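Local coordinates for protein antigen 43 (Escherichia coli, PDB 4KH3) that mediates clumping of Escherichia coli cells by self-association in a Velcro-like manner, being an autotransporter of the AIDA type from uropathogenic strains, at residues G39-L42 with E48-G51; G106-H111 with A117-N122; T166-N169 with R173-I176; N242-L247 with L295-R300. One frame throughout, in Å; residues are numbered along the deposited sequence.

Contact 1: residues G39-L42 with E48-G51; sequences GLEL and ENTG
A loop on the flank of the right-handed beta-helix, between strand 35-36 and strand 52-55, is drawn together here: N49 swings back across the loop segment 39-42. The amide of N49 does most of the work. Its OD1 takes the backbone N-H of L42 at 2.7 Å, a nearly straight bond (159° at the hydrogen) that arrives in the carbonyl plane on a lone pair. With CG anti to its own carbonyl carbon (chi1 -74°), N49 presents OD1 to that segment, while ND2 bonds to the G43 carbonyl just beyond. Both ends of the amide are thus engaged, which fixes its rotation.

Water strengthens the closure. One water bridges the carbonyls of G39 and G51; another lies 2.7 Å from N49 OD1, touches E41 OE2 as well, and accepts the N-H of T50. The E41 carboxylate also curls back on its own segment, OE2 receiving G39 N at 2.9 Å on the syn side but tilted 35° out of the carboxylate plane, with OE1 held by T38. L42 crosses the E48 side chain, CD1 resting 3.6 Å from E48 CB. The two arms of the loop come within 4.2 Å, CA of G39 to CA of G51; a side chain at G39 would run into the G51 carbonyl, and its backbone angles already call for glycine. An alpha hydrogen of G39 points at T50 O, CA to O 3.4 Å.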
loop_
_atom_site.group_PDB
_atom_site.type_symbol
_atom_site.label_atom_id
_atom_site.label_comp_id
_atom_site.label_asym_id
_atom_site.label_seq_id
_atom_site.Cartn_x
_atom_site.Cartn_y
_atom_site.Cartn_z
ATOM N N GLY A 39 43.272 -4.025 10.017
ATOM C CA GLY A 39 43.084 -4.760 8.781
ATOM C C GLY A 39 42.072 -4.103 7.865
ATOM O O GLY A 39 41.948 -4.487 6.705
ATOM N N LEU A 40 41.341 -3.120 8.384
ATOM C CA LEU A 40 40.332 -2.412 7.594
ATOM C C LEU A 40 40.520 -0.892 7.704
ATOM O O LEU A 40 39.583 -0.110 7.476
ATOM C CB LEU A 40 38.913 -2.807 8.041
ATOM C CG LEU A 40 37.797 -2.652 6.996
ATOM C CD1 LEU A 40 37.986 -3.626 5.854
ATOM C CD2 LEU A 40 36.426 -2.825 7.617
ATOM N N GLU A 41 41.726 -0.475 8.076
ATOM C CA GLU A 41 42.030 0.955 8.220
ATOM C C GLU A 41 41.620 1.755 6.987
ATOM O O GLU A 41 41.108 2.864 7.114
ATOM C CB GLU A 41 43.520 1.184 8.513
ATOM C CG GLU A 41 43.957 0.855 9.944
ATOM C CD GLU A 41 44.360 -0.602 10.124
ATOM O OE1 GLU A 41 44.917 -0.925 11.190
ATOM O OE2 GLU A 41 44.135 -1.419 9.202
ATOM N N LEU A 42 41.816 1.178 5.802
ATOM C CA LEU A 42 41.550 1.894 4.559
ATOM C C LEU A 42 40.137 1.662 4.043
ATOM O O LEU A 42 39.747 2.187 2.992
ATOM C CB LEU A 42 42.574 1.500 3.495
ATOM C CG LEU A 42 44.026 1.641 3.956
ATOM C CD1 LEU A 42 44.985 1.276 2.837
ATOM C CD2 LEU A 42 44.286 3.055 4.459
ATOM N N GLU A 48 44.405 -2.172 -0.424
ATOM C CA GLU A 48 45.730 -1.946 0.131
ATOM C C GLU A 48 45.819 -2.292 1.617
ATOM O O GLU A 48 46.897 -2.186 2.207
ATOM C CB GLU A 48 46.124 -0.481 -0.043
ATOM C CG GLU A 48 45.975 0.050 -1.454
ATOM C CD GLU A 48 47.279 0.016 -2.218
ATOM O OE1 GLU A 48 47.707 1.094 -2.692
ATOM O OE2 GLU A 48 47.873 -1.083 -2.340
ATOM N N ASN A 49 44.697 -2.670 2.233
ATOM C CA ASN A 49 44.698 -2.991 3.662
ATOM C C ASN A 49 45.693 -4.094 3.999
ATOM O O ASN A 49 45.946 -4.977 3.181
ATOM C CB ASN A 49 43.311 -3.428 4.139
ATOM C CG ASN A 49 42.339 -2.279 4.261
ATOM O OD1 ASN A 49 42.511 -1.383 5.099
ATOM N ND2 ASN A 49 41.291 -2.307 3.441
ATOM N N THR A 50 46.251 -4.039 5.203
ATOM C CA THR A 50 47.128 -5.102 5.695
ATOM C C THR A 50 46.767 -5.398 7.133
ATOM O O THR A 50 46.331 -4.499 7.855
ATOM C CB THR A 50 48.628 -4.703 5.647
ATOM O OG1 THR A 50 48.846 -3.491 6.395
ATOM C CG2 THR A 50 49.086 -4.519 4.207
ATOM N N GLY A 51 46.959 -6.642 7.561
ATOM C CA GLY A 51 46.676 -7.013 8.942
ATOM C C GLY A 51 45.313 -7.673 9.098
ATOM O O GLY A 51 44.517 -7.710 8.160
HETATM O O HOH W 1 43.433 -6.569 5.947
HETATM O O HOH W 2 44.697 -1.858 6.571
#

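Contact 2: residues G106-H111 with A117-N122; sequences GEQWVH and AGTIIN
Q108 and T119 make the whole of this small, buried contact, and its core is polar. T119 OG1 donates to Q108 OE1 at 2.7 Å, meeting the carbonyl oxygen at a C=O...O angle of 126°, in the amide plane and on a lone pair. The glutamine reaches inward fully stretched, chi1 179° and chi2 176°, which carries its amide to the T119 hydroxyl. The same OE1 also receives NE2 of Q127, so two donors grip it, and Q108 NE2 is given in turn to OE1 of Q91. Partners on both the oxygen and the nitrogen leave the amide little freedom to flip.

Van der Waals contact is slight: T119 CG2 lies 3.6 Å from Q108 OE1. Both side chains also touch L102, on the short strand 101-102.

Q91, Q108 and Q127 come from strands 90-93, 107-110 and 126-129, successive coils of the stack. The threonine hydroxyl joins a ladder of glutamines passing amide to amide inside the solenoid, an arrangement characteristic of the right-handed parallel beta-helix.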
loop_
_atom_site.group_PDB
_atom_site.type_symbol
_atom_site.label_atom_id
_atom_site.label_comp_id
_atom_site.label_asym_id
_atom_site.label_seq_id
_atom_site.Cartn_x
_atom_site.Cartn_y
_atom_site.Cartn_z
ATOM N N GLY A 106 28.688 -2.667 11.539
ATOM C CA GLY A 106 29.505 -3.851 11.346
ATOM C C GLY A 106 29.090 -4.527 10.053
ATOM O O GLY A 106 27.911 -4.558 9.713
ATOM N N GLU A 107 30.065 -5.052 9.322
ATOM C CA GLU A 107 29.804 -5.603 8.015
ATOM C C GLU A 107 30.266 -7.036 7.881
ATOM O O GLU A 107 31.252 -7.456 8.493
ATOM C CB GLU A 107 30.505 -4.773 6.939
ATOM C CG GLU A 107 30.044 -3.356 6.861
ATOM C CD GLU A 107 30.563 -2.666 5.628
ATOM O OE1 GLU A 107 30.044 -2.939 4.529
ATOM O OE2 GLU A 107 31.503 -1.853 5.751
ATOM N N GLN A 108 29.548 -7.772 7.044
ATOM C CA GLN A 108 29.922 -9.117 6.669
ATOM C C GLN A 108 29.740 -9.237 5.173
ATOM O O GLN A 108 28.625 -9.074 4.674
ATOM C CB GLN A 108 29.033 -10.136 7.376
ATOM C CG GLN A 108 29.331 -11.589 7.029
ATOM C CD GLN A 108 28.484 -12.543 7.847
ATOM O OE1 GLN A 108 27.259 -12.455 7.847
ATOM N NE2 GLN A 108 29.136 -13.437 8.579
ATOM N N TRP A 109 30.837 -9.494 4.462
ATOM C CA TRP A 109 30.779 -9.720 3.029
ATOM C C TRP A 109 30.897 -11.202 2.766
ATOM O O TRP A 109 31.942 -11.808 3.022
ATOM C CB TRP A 109 31.900 -8.978 2.295
ATOM C CG TRP A 109 31.979 -7.525 2.639
ATOM C CD1 TRP A 109 31.263 -6.510 2.079
ATOM C CD2 TRP A 109 32.827 -6.922 3.630
ATOM N NE1 TRP A 109 31.612 -5.309 2.660
ATOM C CE2 TRP A 109 32.562 -5.537 3.609
ATOM C CE3 TRP A 109 33.782 -7.419 4.511
ATOM C CZ2 TRP A 109 33.230 -4.646 4.448
ATOM C CZ3 TRP A 109 34.439 -6.530 5.347
ATOM C CH2 TRP A 109 34.159 -5.157 5.308
ATOM N N VAL A 110 29.818 -11.787 2.256
ATOM C CA VAL A 110 29.788 -13.208 1.944
ATOM C C VAL A 110 30.171 -13.410 0.489
ATOM O O VAL A 110 29.363 -13.143 -0.409
ATOM C CB VAL A 110 28.385 -13.799 2.154
ATOM C CG1 VAL A 110 28.442 -15.318 2.087
ATOM C CG2 VAL A 110 27.807 -13.332 3.478
ATOM N N HIS A 111 31.394 -13.882 0.260
ATOM C CA HIS A 111 31.896 -14.074 -1.099
ATOM C C HIS A 111 31.445 -15.404 -1.691
ATOM O O HIS A 111 30.847 -16.233 -0.991
ATOM C CB HIS A 111 33.428 -13.940 -1.120
ATOM C CG HIS A 111 33.909 -12.585 -0.699
ATOM N ND1 HIS A 111 33.835 -11.478 -1.518
ATOM C CD2 HIS A 111 34.411 -12.141 0.481
ATOM C CE1 HIS A 111 34.294 -10.419 -0.871
ATOM N NE2 HIS A 111 34.644 -10.796 0.342
ATOM N N ALA A 117 25.721 -18.443 8.361
ATOM C CA ALA A 117 24.572 -19.055 9.004
ATOM C C ALA A 117 24.227 -18.322 10.300
ATOM O O ALA A 117 25.084 -18.131 11.163
ATOM C CB ALA A 117 24.848 -20.519 9.262
ATOM N N GLY A 118 22.973 -17.902 10.440
ATOM C CA GLY A 118 22.544 -17.243 11.669
ATOM C C GLY A 118 23.137 -15.868 11.991
ATOM O O GLY A 118 23.329 -15.530 13.162
ATOM N N THR A 119 23.413 -15.055 10.971
ATOM C CA THR A 119 23.831 -13.677 11.212
ATOM C C THR A 119 22.639 -12.851 11.706
ATOM O O THR A 119 21.546 -12.902 11.132
ATOM C CB THR A 119 24.421 -13.005 9.942
ATOM O OG1 THR A 119 25.603 -13.694 9.525
ATOM C CG2 THR A 119 24.772 -11.550 10.228
ATOM N N ILE A 120 22.837 -12.101 12.780
ATOM C CA ILE A 120 21.826 -11.148 13.212
ATOM C C ILE A 120 22.344 -9.763 12.854
ATOM O O ILE A 120 23.475 -9.403 13.189
ATOM C CB ILE A 120 21.531 -11.245 14.712
ATOM C CG1 ILE A 120 20.928 -12.608 15.044
ATOM C CG2 ILE A 120 20.548 -10.163 15.146
ATOM C CD1 ILE A 120 20.277 -12.640 16.389
ATOM N N ILE A 121 21.534 -9.008 12.127
ATOM C CA ILE A 121 21.942 -7.698 11.670
ATOM C C ILE A 121 21.202 -6.632 12.464
ATOM O O ILE A 121 20.008 -6.400 12.252
ATOM C CB ILE A 121 21.643 -7.507 10.188
ATOM C CG1 ILE A 121 22.046 -8.755 9.382
ATOM C CG2 ILE A 121 22.359 -6.266 9.667
ATOM C CD1 ILE A 121 21.688 -8.667 7.885
ATOM N N ASN A 122 21.916 -5.993 13.386
ATOM C CA ASN A 122 21.321 -4.959 14.222
ATOM C C ASN A 122 21.784 -3.586 13.794
ATOM O O ASN A 122 22.802 -3.462 13.114
ATOM C CB ASN A 122 21.697 -5.186 15.687
ATOM C CG ASN A 122 21.097 -6.461 16.245
ATOM O OD1 ASN A 122 19.930 -6.758 16.013
ATOM N ND2 ASN A 122 21.902 -7.234 16.962
#

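Contact 3: residues T166-N169 with R173-I176; sequences TTIN and RQVI
Q174 and I168 bury the most surface in this corner of the beta-helix, where strand 166-168 gives way, after four intervening residues, to strand 173-176. Their side chains cross at about a right angle. The ethyl branch of I168 does the touching: CD1 comes to 3.6 Å from Q174 CB and presses on the start of the glutamine chain. Its other branch leans toward the neighbouring backbone, CG2 lying 4.0 Å from R173 N. The isoleucine achieves this with CG1 beside its backbone N (chi1 -49°) and the chain beyond extended, so that the terminal methyl is aimed into the interior.

Q174 meanwhile runs inward at full length, CG opposite its backbone N (chi1 178°), toward T166, which comes from the other side. The two heads meet at van der Waals distance: NE2 of Q174 is 3.6 Å from T166 OG1 and 3.7 Å from its CG2, so the amide rests against the hydroxyl and methyl without a bond to them. Its polar partners lie along the solenoid instead, with NE2 given to OE1 of Q157 and OE1 receiving NE2 of Q193.

The strand axes stay 8.1 Å apart, their directions differing by 127°. The chemistry implies a division of labour: I168 packs on the aliphatic start of Q174 and T166 abuts its NE2, while amide-to-amide bonds along the stack satisfy the buried polar head.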
loop_
_atom_site.group_PDB
_atom_site.type_symbol
_atom_site.label_atom_id
_atom_site.label_comp_id
_atom_site.label_asym_id
_atom_site.label_seq_id
_atom_site.Cartn_x
_atom_site.Cartn_y
_atom_site.Cartn_z
ATOM N N THR A 166 15.200 -16.537 5.953
ATOM C CA THR A 166 15.447 -15.223 6.497
ATOM C C THR A 166 14.227 -14.765 7.276
ATOM O O THR A 166 13.096 -14.951 6.827
ATOM C CB THR A 166 15.727 -14.233 5.344
ATOM O OG1 THR A 166 16.786 -14.749 4.532
ATOM C CG2 THR A 166 16.110 -12.869 5.876
ATOM N N THR A 167 14.452 -14.175 8.444
ATOM C CA THR A 167 13.403 -13.426 9.121
ATOM C C THR A 167 13.715 -11.940 9.057
ATOM O O THR A 167 14.808 -11.504 9.453
ATOM C CB THR A 167 13.294 -13.783 10.612
ATOM O OG1 THR A 167 12.850 -15.132 10.769
ATOM C CG2 THR A 167 12.296 -12.853 11.303
ATOM N N ILE A 168 12.760 -11.156 8.571
ATOM C CA ILE A 168 12.900 -9.713 8.570
ATOM C C ILE A 168 11.957 -9.115 9.611
ATOM O O ILE A 168 10.736 -9.122 9.450
ATOM C CB ILE A 168 12.631 -9.114 7.170
ATOM C CG1 ILE A 168 13.420 -9.870 6.092
ATOM C CG2 ILE A 168 13.026 -7.636 7.120
ATOM C CD1 ILE A 168 13.024 -9.466 4.664
ATOM N N ASN A 169 12.525 -8.614 10.700
ATOM C CA ASN A 169 11.714 -8.006 11.749
ATOM C C ASN A 169 11.403 -6.533 11.493
ATOM O O ASN A 169 11.765 -5.995 10.447
ATOM C CB ASN A 169 12.385 -8.203 13.093
ATOM C CG ASN A 169 12.325 -9.644 13.545
ATOM O OD1 ASN A 169 11.249 -10.242 13.567
ATOM N ND2 ASN A 169 13.484 -10.221 13.890
ATOM N N ARG A 173 15.409 -4.525 6.521
ATOM C CA ARG A 173 15.295 -4.441 5.074
ATOM C C ARG A 173 16.168 -5.484 4.395
ATOM O O ARG A 173 17.330 -5.667 4.762
ATOM C CB ARG A 173 15.675 -3.046 4.581
ATOM C CG ARG A 173 15.411 -2.818 3.095
ATOM C CD ARG A 173 15.211 -1.338 2.794
ATOM N NE ARG A 173 14.927 -1.088 1.381
ATOM C CZ ARG A 173 15.795 -0.550 0.530
ATOM N NH1 ARG A 173 17.003 -0.204 0.950
ATOM N NH2 ARG A 173 15.453 -0.358 -0.740
ATOM N N GLN A 174 15.595 -6.174 3.414
ATOM C CA GLN A 174 16.352 -7.078 2.559
ATOM C C GLN A 174 16.173 -6.626 1.108
ATOM O O GLN A 174 15.054 -6.487 0.625
ATOM C CB GLN A 174 15.890 -8.525 2.727
ATOM C CG GLN A 174 16.631 -9.503 1.816
ATOM C CD GLN A 174 15.935 -10.857 1.722
ATOM O OE1 GLN A 174 14.881 -10.979 1.111
ATOM N NE2 GLN A 174 16.535 -11.876 2.317
ATOM N N VAL A 175 17.280 -6.365 0.428
ATOM C CA VAL A 175 17.240 -5.998 -0.971
ATOM C C VAL A 175 17.765 -7.164 -1.783
ATOM O O VAL A 175 18.863 -7.647 -1.538
ATOM C CB VAL A 175 18.121 -4.772 -1.249
ATOM C CG1 VAL A 175 18.053 -4.396 -2.720
ATOM C CG2 VAL A 175 17.694 -3.616 -0.378
ATOM N N ILE A 176 16.985 -7.632 -2.745
ATOM C CA ILE A 176 17.462 -8.687 -3.628
ATOM C C ILE A 176 17.867 -8.081 -4.956
ATOM O O ILE A 176 17.017 -7.640 -5.722
ATOM C CB ILE A 176 16.390 -9.741 -3.886
ATOM C CG1 ILE A 176 15.876 -10.304 -2.557
ATOM C CG2 ILE A 176 16.962 -10.854 -4.732
ATOM C CD1 ILE A 176 14.597 -11.067 -2.689
#

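Contact 4: residues N242-L247 with L295-R300; sequences NQKGKL and LENGGR
K244 and N297 meet at the surface, the lysine chain crossing the asparagine amide at about a right angle. CG of K244 lies 3.8 Å from N297 ND2, and farther along the chain NZ is 3.8 Å from N297 OD1, too long for a hydrogen bond. A bend at the last torsion, chi4 -67°, brings NZ toward that oxygen. Nearby, K246 runs beside G298, CE standing 4.2 Å from G298 O, and Q243 CG brushes N297 ND2 at 4.2 Å. The contact is therefore light packing, 182 Å² in all.

What positions these groups is a pair of beta turns. N242 to G245 form a type II turn, closed by G245 N to N242 O at 3.0 Å, with K244 at its third position. E296 to G299 form a type I' turn, closed by G299 N to E296 O at 2.8 Å, and N297 and G298 both take the positive phi it requires. N297 ND2 is held by the carbonyl of G263, whose backbone also bonds to K244; E296 carries a salt bridge to R279 and takes G263 N.

G263 thus links the two turns. It precedes strand 265-269, which lies between strand 246-249 and strand 300-303 in the stack of parallel strands, so the turns belong to coils one removed from each other and reach over the intervening one at the edge of the beta-helix.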
loop_
_atom_site.group_PDB
_atom_site.type_symbol
_atom_site.label_atom_id
_atom_site.label_comp_id
_atom_site.label_asym_id
_atom_site.label_seq_id
_atom_site.Cartn_x
_atom_site.Cartn_y
_atom_site.Cartn_z
ATOM N N ASN A 242 -4.615 -13.439 2.158
ATOM C CA ASN A 242 -5.528 -13.810 3.230
ATOM C C ASN A 242 -6.310 -12.625 3.765
ATOM O O ASN A 242 -6.143 -11.493 3.293
ATOM C CB ASN A 242 -4.791 -14.539 4.342
ATOM C CG ASN A 242 -4.527 -15.978 3.989
ATOM O OD1 ASN A 242 -5.384 -16.643 3.420
ATOM N ND2 ASN A 242 -3.329 -16.463 4.296
ATOM N N GLN A 243 -7.166 -12.886 4.746
ATOM C CA GLN A 243 -8.003 -11.838 5.292
ATOM C C GLN A 243 -7.171 -10.650 5.775
ATOM O O GLN A 243 -6.249 -10.812 6.578
ATOM C CB GLN A 243 -8.868 -12.383 6.424
ATOM C CG GLN A 243 -10.011 -11.446 6.780
ATOM C CD GLN A 243 -10.646 -11.759 8.115
ATOM O OE1 GLN A 243 -10.379 -12.798 8.721
ATOM N NE2 GLN A 243 -11.491 -10.851 8.586
ATOM N N LYS A 244 -7.489 -9.466 5.255
ATOM C CA LYS A 244 -6.818 -8.207 5.625
ATOM C C LYS A 244 -5.357 -8.084 5.168
ATOM O O LYS A 244 -4.637 -7.176 5.591
ATOM C CB LYS A 244 -6.981 -7.883 7.121
ATOM C CG LYS A 244 -8.300 -7.164 7.438
ATOM C CD LYS A 244 -8.742 -7.349 8.892
ATOM C CE LYS A 244 -10.254 -7.121 9.060
ATOM N NZ LYS A 244 -10.673 -5.704 8.811
ATOM N N GLY A 245 -4.931 -8.996 4.300
ATOM C CA GLY A 245 -3.706 -8.807 3.546
ATOM C C GLY A 245 -4.063 -8.070 2.272
ATOM O O GLY A 245 -5.224 -8.044 1.863
ATOM N N LYS A 246 -3.078 -7.451 1.639
ATOM C CA LYS A 246 -3.357 -6.688 0.437
ATOM C C LYS A 246 -2.340 -6.961 -0.650
ATOM O O LYS A 246 -1.128 -6.875 -0.422
ATOM C CB LYS A 246 -3.400 -5.194 0.744
ATOM C CG LYS A 246 -3.475 -4.313 -0.496
ATOM C CD LYS A 246 -3.366 -2.839 -0.118
ATOM C CE LYS A 246 -4.485 -2.430 0.824
ATOM N NZ LYS A 246 -4.450 -0.979 1.195
ATOM N N LEU A 247 -2.839 -7.295 -1.836
ATOM C CA LEU A 247 -1.994 -7.337 -3.015
ATOM C C LEU A 247 -2.291 -6.114 -3.868
ATOM O O LEU A 247 -3.437 -5.807 -4.147
ATOM C CB LEU A 247 -2.247 -8.606 -3.817
ATOM C CG LEU A 247 -1.623 -8.537 -5.209
ATOM C CD1 LEU A 247 -0.092 -8.465 -5.098
ATOM C CD2 LEU A 247 -2.076 -9.727 -6.023
ATOM N N LEU A 295 -13.928 -6.808 -4.435
ATOM C CA LEU A 295 -13.264 -5.704 -3.770
ATOM C C LEU A 295 -13.776 -5.508 -2.358
ATOM O O LEU A 295 -14.898 -5.060 -2.166
ATOM C CB LEU A 295 -13.514 -4.415 -4.547
ATOM C CG LEU A 295 -12.988 -4.346 -5.977
ATOM C CD1 LEU A 295 -13.518 -3.069 -6.642
ATOM C CD2 LEU A 295 -11.476 -4.382 -5.984
ATOM N N GLU A 296 -12.944 -5.817 -1.370
ATOM C CA GLU A 296 -13.312 -5.601 0.027
ATOM C C GLU A 296 -12.072 -5.300 0.860
ATOM O O GLU A 296 -10.954 -5.514 0.399
ATOM C CB GLU A 296 -14.056 -6.824 0.569
ATOM C CG GLU A 296 -13.333 -8.147 0.322
ATOM C CD GLU A 296 -14.251 -9.362 0.409
ATOM O OE1 GLU A 296 -15.475 -9.204 0.623
ATOM O OE2 GLU A 296 -13.746 -10.487 0.253
ATOM N N ASN A 297 -12.272 -4.773 2.067
ATOM C CA ASN A 297 -11.184 -4.602 3.034
ATOM C C ASN A 297 -10.009 -3.779 2.554
ATOM O O ASN A 297 -8.857 -4.104 2.854
ATOM C CB ASN A 297 -10.634 -5.955 3.472
ATOM C CG ASN A 297 -11.337 -6.497 4.669
ATOM O OD1 ASN A 297 -12.100 -5.785 5.328
ATOM N ND2 ASN A 297 -11.080 -7.760 4.981
ATOM N N GLY A 298 -10.286 -2.725 1.805
ATOM C CA GLY A 298 -9.211 -1.921 1.269
ATOM C C GLY A 298 -8.964 -2.216 -0.194
ATOM O O GLY A 298 -8.205 -1.494 -0.844
ATOM N N GLY A 299 -9.599 -3.268 -0.714
ATOM C CA GLY A 299 -9.531 -3.561 -2.137
ATOM C C GLY A 299 -10.008 -2.372 -2.959
ATOM O O GLY A 299 -10.847 -1.579 -2.511
ATOM N N ARG A 300 -9.464 -2.229 -4.160
ATOM C CA ARG A 300 -9.828 -1.116 -5.021
ATOM C C ARG A 300 -9.473 -1.402 -6.471
ATOM O O ARG A 300 -8.393 -1.920 -6.759
ATOM C CB ARG A 300 -9.137 0.162 -4.565
ATOM C CG ARG A 300 -9.502 1.391 -5.399
ATOM C CD ARG A 300 -8.783 2.637 -4.882
ATOM N NE ARG A 300 -8.998 3.785 -5.747
ATOM C CZ ARG A 300 -9.361 4.987 -5.313
ATOM N NH1 ARG A 300 -9.529 5.199 -4.014
ATOM N NH2 ARG A 300 -9.551 5.976 -6.178
#

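How the contacts relate
The four contacts come in series along the chain, each closing before the next opens, and mark successive stations on the long beta-helix. Contacts 1 and 2, centres 19 Å apart, touch through L40 CD2 and W109 CH2 (4.0 Å), so the early loop packs on the outer side of a later coil. Contacts 2 and 3 lie 12 Å apart centre to centre and share the run of parallel strands that includes 107-110 and 173-176. Contact 4 joins the same run through strand 246-249. Its centre is 23 Å from that of contact 3 and 52 Å from that of contact 1. With a loop closure at 1, interior packing at 2 and 3 and surface turns at 4, they sample the inside and edges of the solenoid, consistent with an extended stalk.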